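Long-range contact in uncharacterized protein (Vibrio parahaemolyticus, PDB 1ZBP), which is of unknown function but belongs to the ImpE family, joining an N-terminal set of helical hairpins to a largely beta-stranded region: residues Leu8-Ile21 / Leu33-Gly45. Residues are numbered along the deposited sequence; the frame is centred on the assembly and turned at random.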
ATOM      1  N   LEU A   8      21.114   1.868  -6.155  1.00 67.71           N
ATOM      2  CA  LEU A   8      19.719   2.190  -5.862  1.00 67.42           C
ATOM      3  C   LEU A   8      19.309   3.494  -6.555  1.00 67.85           C
ATOM      4  O   LEU A   8      18.130   3.710  -6.840  1.00 67.78           O
ATOM      5  CB  LEU A   8      19.504   2.315  -4.347  1.00 65.93           C
ATOM      6  CG  LEU A   8      18.057   2.353  -3.835  1.00 63.99           C
ATOM      7  CD1 LEU A   8      17.380   1.025  -4.133  1.00 62.70           C
ATOM      8  CD2 LEU A   8      18.035   2.622  -2.329  1.00 63.77           C
ATOM      9  N   SER A   9      20.281   4.365  -6.819  1.00 68.48           N
ATOM     10  CA  SER A   9      20.004   5.628  -7.508  1.00 69.00           C
ATOM     11  C   SER A   9      19.752   5.349  -8.991  1.00 69.41           C
ATOM     12  O   SER A   9      19.040   6.093  -9.662  1.00 68.14           O
ATOM     13  CB  SER A   9      21.185   6.599  -7.375  1.00 68.25           C
ATOM     14  OG  SER A   9      21.308   7.101  -6.058  1.00 68.43           O
ATOM     15  N   GLU A  10      20.349   4.274  -9.495  1.00 70.14           N
ATOM     16  CA  GLU A  10      20.187   3.901 -10.889  1.00 72.36           C
ATOM     17  C   GLU A  10      18.959   3.022 -11.056  1.00 72.39           C
ATOM     18  O   GLU A  10      18.827   2.304 -12.052  1.00 72.56           O
ATOM     19  CB  GLU A  10      21.424   3.154 -11.395  1.00 74.43           C
ATOM     20  CG  GLU A  10      22.718   3.966 -11.348  1.00 78.27           C
ATOM     21  CD  GLU A  10      22.564   5.363 -11.936  1.00 80.43           C
ATOM     22  OE1 GLU A  10      22.121   6.274 -11.197  1.00 81.13           O
ATOM     23  OE2 GLU A  10      22.874   5.546 -13.138  1.00 81.00           O
ATOM     24  N   GLY A  11      18.070   3.075 -10.068  1.00 71.99           N
ATOM     25  CA  GLY A  11      16.855   2.282 -10.110  1.00 70.52           C
ATOM     26  C   GLY A  11      17.118   0.793 -10.166  1.00 69.89           C
ATOM     27  O   GLY A  11      16.266   0.026 -10.608  1.00 69.74           O
ATOM     28  N   GLN A  12      18.299   0.376  -9.722  1.00 69.86           N
ATOM     29  CA  GLN A  12      18.646  -1.040  -9.741  1.00 70.48           C
ATOM     30  C   GLN A  12      18.433  -1.658  -8.358  1.00 69.77           C
ATOM     31  O   GLN A  12      19.311  -1.590  -7.494  1.00 68.30           O
ATOM     32  CB  GLN A  12      20.102  -1.222 -10.176  1.00 72.00           C
ATOM     33  CG  GLN A  12      20.306  -2.392 -11.127  1.00 73.63           C
ATOM     34  CD  GLN A  12      19.737  -2.122 -12.513  1.00 74.62           C
ATOM     35  OE1 GLN A  12      19.595  -3.036 -13.329  1.00 74.56           O
ATOM     36  NE2 GLN A  12      19.417  -0.858 -12.788  1.00 75.12           N
ATOM     37  N   LEU A  13      17.262  -2.259  -8.161  1.00 69.28           N
ATOM     38  CA  LEU A  13      16.910  -2.876  -6.888  1.00 68.18           C
ATOM     39  C   LEU A  13      17.627  -4.204  -6.681  1.00 67.64           C
ATOM     40  O   LEU A  13      18.215  -4.428  -5.627  1.00 67.40           O
ATOM     41  CB  LEU A  13      15.393  -3.091  -6.799  1.00 67.97           C
ATOM     42  CG  LEU A  13      14.847  -3.470  -5.413  1.00 67.06           C
ATOM     43  CD1 LEU A  13      15.119  -2.342  -4.429  1.00 67.18           C
ATOM     44  CD2 LEU A  13      13.356  -3.739  -5.500  1.00 66.12           C
ATOM     45  N   GLN A  14      17.585  -5.083  -7.675  1.00 66.96           N
ATOM     46  CA  GLN A  14      18.246  -6.373  -7.546  1.00 67.05           C
ATOM     47  C   GLN A  14      19.735  -6.207  -7.246  1.00 67.85           C
ATOM     48  O   GLN A  14      20.261  -6.831  -6.322  1.00 67.80           O
ATOM     49  CB  GLN A  14      18.057  -7.200  -8.815  1.00 67.52           C
ATOM     50  CG  GLN A  14      16.602  -7.466  -9.159  1.00 68.57           C
ATOM     51  CD  GLN A  14      15.804  -7.966  -7.970  1.00 70.18           C
ATOM     52  OE1 GLN A  14      15.473  -7.198  -7.065  1.00 70.11           O
ATOM     53  NE2 GLN A  14      15.501  -9.263  -7.957  1.00 70.66           N
ATOM     54  N   GLN A  15      20.412  -5.361  -8.022  1.00 67.61           N
ATOM     55  CA  GLN A  15      21.841  -5.112  -7.828  1.00 67.33           C
ATOM     56  C   GLN A  15      22.132  -4.559  -6.435  1.00 66.51           C
ATOM     57  O   GLN A  15      23.096  -4.966  -5.788  1.00 65.61           O
ATOM     58  CB  GLN A  15      22.365  -4.134  -8.898  1.00 68.49           C
ATOM     59  CG  GLN A  15      23.761  -3.558  -8.607  1.00 69.03           C
ATOM     60  CD  GLN A  15      24.271  -2.620  -9.702  1.00 69.81           C
ATOM     61  OE1 GLN A  15      23.545  -1.744 -10.176  1.00 70.81           O
ATOM     62  NE2 GLN A  15      25.534  -2.787 -10.086  1.00 68.04           N
ATOM     63  N   ALA A  16      21.294  -3.630  -5.983  1.00 66.32           N
ATOM     64  CA  ALA A  16      21.457  -3.014  -4.667  1.00 66.10           C
ATOM     65  C   ALA A  16      21.432  -4.066  -3.560  1.00 65.88           C
ATOM     66  O   ALA A  16      22.126  -3.925  -2.550  1.00 65.53           O
ATOM     67  CB  ALA A  16      20.361  -1.974  -4.433  1.00 66.35           C
ATOM     68  N   LEU A  17      20.638  -5.118  -3.756  1.00 65.36           N
ATOM     69  CA  LEU A  17      20.533  -6.199  -2.781  1.00 65.65           C
ATOM     70  C   LEU A  17      21.822  -7.020  -2.739  1.00 65.84           C
ATOM     71  O   LEU A  17      22.311  -7.369  -1.661  1.00 65.83           O
ATOM     72  CB  LEU A  17      19.338  -7.102  -3.117  1.00 65.39           C
ATOM     73  CG  LEU A  17      17.943  -6.482  -2.946  1.00 65.43           C
ATOM     74  CD1 LEU A  17      16.872  -7.447  -3.444  1.00 64.60           C
ATOM     75  CD2 LEU A  17      17.715  -6.142  -1.479  1.00 65.57           C
ATOM     76  N   GLU A  18      22.374  -7.313  -3.915  1.00 66.74           N
ATOM     77  CA  GLU A  18      23.612  -8.089  -4.026  1.00 66.24           C
ATOM     78  C   GLU A  18      24.751  -7.376  -3.313  1.00 65.34           C
ATOM     79  O   GLU A  18      25.535  -7.997  -2.601  1.00 64.53           O
ATOM     80  CB  GLU A  18      23.994  -8.290  -5.497  1.00 66.42           C
ATOM     81  CG  GLU A  18      22.854  -8.724  -6.399  1.00 67.01           C
ATOM     82  CD  GLU A  18      22.057  -9.876  -5.827  1.00 67.93           C
ATOM     83  OE1 GLU A  18      21.394  -9.677  -4.784  1.00 67.34           O
ATOM     84  OE2 GLU A  18      22.091 -10.978  -6.422  1.00 69.33           O
ATOM     85  N   LEU A  19      24.843  -6.068  -3.522  1.00 65.45           N
ATOM     86  CA  LEU A  19      25.889  -5.278  -2.883  1.00 66.32           C
ATOM     87  C   LEU A  19      25.744  -5.266  -1.352  1.00 65.66           C
ATOM     88  O   LEU A  19      26.698  -4.957  -0.639  1.00 65.73           O
ATOM     89  CB  LEU A  19      25.892  -3.840  -3.429  1.00 65.69           C
ATOM     90  CG  LEU A  19      26.488  -3.648  -4.826  1.00 66.53           C
ATOM     91  CD1 LEU A  19      26.292  -2.211  -5.294  1.00 67.36           C
ATOM     92  CD2 LEU A  19      27.966  -4.000  -4.798  1.00 65.24           C
ATOM     93  N   LEU A  20      24.558  -5.611  -0.856  1.00 64.30           N
ATOM     94  CA  LEU A  20      24.320  -5.646   0.580  1.00 63.53           C
ATOM     95  C   LEU A  20      24.585  -7.037   1.148  1.00 64.32           C
ATOM     96  O   LEU A  20      25.265  -7.181   2.165  1.00 63.96           O
ATOM     97  CB  LEU A  20      22.886  -5.217   0.892  1.00 61.25           C
ATOM     98  CG  LEU A  20      22.641  -3.721   0.719  1.00 60.69           C
ATOM     99  CD1 LEU A  20      21.168  -3.389   0.898  1.00 59.36           C
ATOM    100  CD2 LEU A  20      23.488  -2.963   1.723  1.00 60.17           C
ATOM    101  N   ILE A  21      24.054  -8.062   0.491  1.00 65.46           N
ATOM    102  CA  ILE A  21      24.248  -9.428   0.949  1.00 67.04           C
ATOM    103  C   ILE A  21      25.729  -9.747   1.057  1.00 68.62           C
ATOM    104  O   ILE A  21      26.155 -10.413   1.998  1.00 69.37           O
ATOM    105  CB  ILE A  21      23.598 -10.435  -0.006  1.00 67.51           C
ATOM    106  CG1 ILE A  21      22.079 -10.270   0.027  1.00 67.58           C
ATOM    107  CG2 ILE A  21      24.002 -11.847   0.386  1.00 67.41           C
ATOM    108  CD1 ILE A  21      21.339 -11.184  -0.934  1.00 68.70           C
ATOM    109  N   LEU A  33      24.015  -2.299   8.023  1.00 59.90           N
ATOM    110  CA  LEU A  33      23.977  -3.048   6.776  1.00 57.51           C
ATOM    111  C   LEU A  33      22.788  -3.998   6.754  1.00 56.12           C
ATOM    112  O   LEU A  33      22.023  -4.008   5.793  1.00 56.56           O
ATOM    113  CB  LEU A  33      25.281  -3.829   6.567  1.00 56.79           C
ATOM    114  CG  LEU A  33      26.500  -3.021   6.093  1.00 56.88           C
ATOM    115  CD1 LEU A  33      27.752  -3.900   6.083  1.00 53.69           C
ATOM    116  CD2 LEU A  33      26.230  -2.476   4.694  1.00 55.01           C
ATOM    117  N   ARG A  34      22.627  -4.792   7.810  1.00 54.30           N
ATOM    118  CA  ARG A  34      21.512  -5.735   7.876  1.00 51.74           C
ATOM    119  C   ARG A  34      20.182  -4.979   7.795  1.00 49.55           C
ATOM    120  O   ARG A  34      19.266  -5.393   7.082  1.00 48.10           O
ATOM    121  CB  ARG A  34      21.589  -6.566   9.165  1.00 52.93           C
ATOM    122  CG  ARG A  34      22.658  -7.653   9.142  1.00 53.12           C
ATOM    123  CD  ARG A  34      22.759  -8.366  10.486  1.00 53.41           C
ATOM    124  NE  ARG A  34      23.750  -9.446  10.491  1.00 54.30           N
ATOM    125  CZ  ARG A  34      23.544 -10.670  10.007  1.00 55.35           C
ATOM    126  NH1 ARG A  34      24.510 -11.581  10.057  1.00 54.31           N
ATOM    127  NH2 ARG A  34      22.370 -10.990   9.486  1.00 55.99           N
ATOM    128  N   SER A  35      20.104  -3.861   8.514  1.00 46.65           N
ATOM    129  CA  SER A  35      18.914  -3.013   8.534  1.00 47.20           C
ATOM    130  C   SER A  35      18.576  -2.495   7.138  1.00 48.41           C
ATOM    131  O   SER A  35      17.426  -2.578   6.695  1.00 50.45           O
ATOM    132  CB  SER A  35      19.127  -1.825   9.476  1.00 47.20           C
ATOM    133  OG  SER A  35      17.999  -0.960   9.497  1.00 45.63           O
ATOM    134  N   SER A  36      19.572  -1.955   6.442  1.00 48.03           N
ATOM    135  CA  SER A  36      19.356  -1.443   5.089  1.00 46.37           C
ATOM    136  C   SER A  36      18.962  -2.574   4.141  1.00 44.74           C
ATOM    137  O   SER A  36      18.239  -2.360   3.168  1.00 44.45           O
ATOM    138  CB  SER A  36      20.624  -0.749   4.568  1.00 45.77           C
ATOM    139  OG  SER A  36      20.959   0.380   5.370  1.00 44.87           O
ATOM    140  N   PHE A  37      19.434  -3.780   4.430  1.00 43.35           N
ATOM    141  CA  PHE A  37      19.129  -4.942   3.593  1.00 44.01           C
ATOM    142  C   PHE A  37      17.666  -5.395   3.802  1.00 44.51           C
ATOM    143  O   PHE A  37      17.048  -5.979   2.905  1.00 42.81           O
ATOM    144  CB  PHE A  37      20.111  -6.079   3.926  1.00 45.12           C
ATOM    145  CG  PHE A  37      19.792  -7.389   3.256  1.00 45.87           C
ATOM    146  CD1 PHE A  37      19.570  -7.454   1.885  1.00 46.41           C
ATOM    147  CD2 PHE A  37      19.697  -8.562   4.007  1.00 46.65           C
ATOM    148  CE1 PHE A  37      19.251  -8.663   1.269  1.00 45.49           C
ATOM    149  CE2 PHE A  37      19.379  -9.775   3.397  1.00 46.00           C
ATOM    150  CZ  PHE A  37      19.154  -9.821   2.025  1.00 47.00           C
ATOM    151  N   ILE A  38      17.116  -5.110   4.985  1.00 44.14           N
ATOM    152  CA  ILE A  38      15.736  -5.469   5.314  1.00 43.04           C
ATOM    153  C   ILE A  38      14.761  -4.526   4.600  1.00 42.57           C
ATOM    154  O   ILE A  38      13.716  -4.954   4.092  1.00 40.18           O
ATOM    155  CB  ILE A  38      15.479  -5.385   6.844  1.00 41.58           C
ATOM    156  CG1 ILE A  38      16.309  -6.442   7.567  1.00 40.74           C
ATOM    157  CG2 ILE A  38      13.995  -5.602   7.146  1.00 41.03           C
ATOM    158  CD1 ILE A  38      16.439  -6.212   9.046  1.00 36.95           C
ATOM    159  N   GLU A  39      15.104  -3.240   4.572  1.00 42.83           N
ATOM    160  CA  GLU A  39      14.247  -2.251   3.927  1.00 44.03           C
ATOM    161  C   GLU A  39      14.088  -2.568   2.448  1.00 43.17           C
ATOM    162  O   GLU A  39      12.964  -2.646   1.939  1.00 42.58           O
ATOM    163  CB  GLU A  39      14.810  -0.835   4.110  1.00 44.68           C
ATOM    164  CG  GLU A  39      14.422  -0.188   5.430  1.00 48.30           C
ATOM    165  CD  GLU A  39      14.914   1.244   5.556  1.00 50.80           C
ATOM    166  OE1 GLU A  39      14.421   1.966   6.446  1.00 48.97           O
ATOM    167  OE2 GLU A  39      15.805   1.647   4.778  1.00 54.17           O
ATOM    168  N   LEU A  40      15.209  -2.777   1.765  1.00 42.89           N
ATOM    169  CA  LEU A  40      15.184  -3.085   0.340  1.00 44.29           C
ATOM    170  C   LEU A  40      14.570  -4.454   0.056  1.00 44.02           C
ATOM    171  O   LEU A  40      14.279  -4.791  -1.096  1.00 45.26           O
ATOM    172  CB  LEU A  40      16.600  -2.992  -0.245  1.00 45.98           C
ATOM    173  CG  LEU A  40      17.328  -1.658   0.032  1.00 45.65           C
ATOM    174  CD1 LEU A  40      18.687  -1.647  -0.655  1.00 45.08           C
ATOM    175  CD2 LEU A  40      16.478  -0.488  -0.452  1.00 44.71           C
ATOM    176  N   LEU A  41      14.376  -5.249   1.104  1.00 43.86           N
ATOM    177  CA  LEU A  41      13.762  -6.570   0.954  1.00 43.85           C
ATOM    178  C   LEU A  41      12.237  -6.430   0.936  1.00 43.07           C
ATOM    179  O   LEU A  41      11.533  -7.170   0.238  1.00 39.65           O
ATOM    180  CB  LEU A  41      14.184  -7.488   2.104  1.00 45.85           C
ATOM    181  CG  LEU A  41      15.527  -8.199   1.891  1.00 47.77           C
ATOM    182  CD1 LEU A  41      15.934  -8.922   3.165  1.00 49.52           C
ATOM    183  CD2 LEU A  41      15.414  -9.187   0.727  1.00 46.57           C
ATOM    184  N   CYS A  42      11.732  -5.476   1.714  1.00 42.97           N
ATOM    185  CA  CYS A  42      10.294  -5.236   1.759  1.00 43.71           C
ATOM    186  C   CYS A  42       9.832  -4.602   0.444  1.00 42.90           C
ATOM    187  O   CYS A  42       8.745  -4.906  -0.055  1.00 42.04           O
ATOM    188  CB  CYS A  42       9.946  -4.338   2.942  1.00 42.62           C
ATOM    189  SG  CYS A  42      10.245  -5.150   4.518  1.00 43.70           S
ATOM    190  N   ILE A  43      10.670  -3.735  -0.120  1.00 41.84           N
ATOM    191  CA  ILE A  43      10.354  -3.087  -1.381  1.00 40.72           C
ATOM    192  C   ILE A  43      10.279  -4.140  -2.492  1.00 41.24           C
ATOM    193  O   ILE A  43       9.438  -4.055  -3.386  1.00 40.83           O
ATOM    194  CB  ILE A  43      11.422  -2.031  -1.755  1.00 39.76           C
ATOM    195  CG1 ILE A  43      11.468  -0.931  -0.700  1.00 35.21           C
ATOM    196  CG2 ILE A  43      11.091  -1.416  -3.110  1.00 39.98           C
ATOM    197  CD1 ILE A  43      12.545   0.095  -0.942  1.00 35.22           C
ATOM    198  N   ASP A  44      11.158  -5.136  -2.426  1.00 41.98           N
ATOM    199  CA  ASP A  44      11.188  -6.191  -3.430  1.00 42.85           C
ATOM    200  C   ASP A  44       9.998  -7.121  -3.265  1.00 43.39           C
ATOM    201  O   ASP A  44       9.611  -7.832  -4.198  1.00 43.58           O
ATOM    202  CB  ASP A  44      12.485  -6.990  -3.310  1.00 44.70           C
ATOM    203  CG  ASP A  44      12.574  -8.119  -4.321  1.00 47.19           C
ATOM    204  OD1 ASP A  44      11.856  -9.132  -4.163  1.00 50.45           O
ATOM    205  OD2 ASP A  44      13.364  -7.993  -5.280  1.00 48.28           O
ATOM    206  N   GLY A  45       9.429  -7.123  -2.065  1.00 43.02           N
ATOM    207  CA  GLY A  45       8.288  -7.977  -1.796  1.00 44.41           C
ATOM    208  C   GLY A  45       8.643  -9.325  -1.189  1.00 44.78           C
ATOM    209  O   GLY A  45       7.756 -10.106  -0.854  1.00 43.76           O
TER
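Leu20 and Leu40 meet at the heart of this helical hairpin, their CD1 methyls 3.4 Å apart and their side chains crossing at about a right angle. Leu20 is a knob among Leu33, Ser36, Phe37 and Leu40; Leu17, one turn earlier, is a knob among Phe37, Leu40, Leu41 and Asp44. A forked leucine suits such holes because its two methyls reach different walls: while Leu20 CD1 meets Leu40, its CD2 turns to Leu33 CD2 (4.1 Å). Leu17 CD2 lies 3.6 Å from Leu40 CB. Leu40 repays this from the second helix, sending CD1 also to the small Ala16, where a methyl leaves room for it, and CD2 to Leu8 CD2 at 4.0 Å.

The only aromatic ring of the two segments is that of Phe37. With CG anti to the backbone N (chi1 173°), its CE1 reaches Ile21 CG1 at 3.5 Å, obliquely, as Leu17 CD2 and Leu20 CB also approach the ring; a wide, flat group suits a place where three aliphatic side chains converge. Leu41 CD1, from the same helix, lies above one face, offset toward the rim, and Gln53 of helix 47-60 also touches Phe37.

Toward the other end, Leu13 CD2 packs on Ile43 CG2 (4.0 Å) and against Asp44, whose carboxylate lies near the amide of Gln14 in nearly the same plane. Helix 216-219 borders this end: Asp216 touches Leu13 and Gln14, and Lys219 binds Asp44 O.

The axes of 13-21 and 33-44 run roughly antiparallel, at 155°, and 9.7 Å apart at closest approach. Interlocked aliphatic and aromatic groups join this pair through two knobs-into-holes, with no clear hydrogen bond across it, so burial of hydrocarbon probably supplies most of its cohesion.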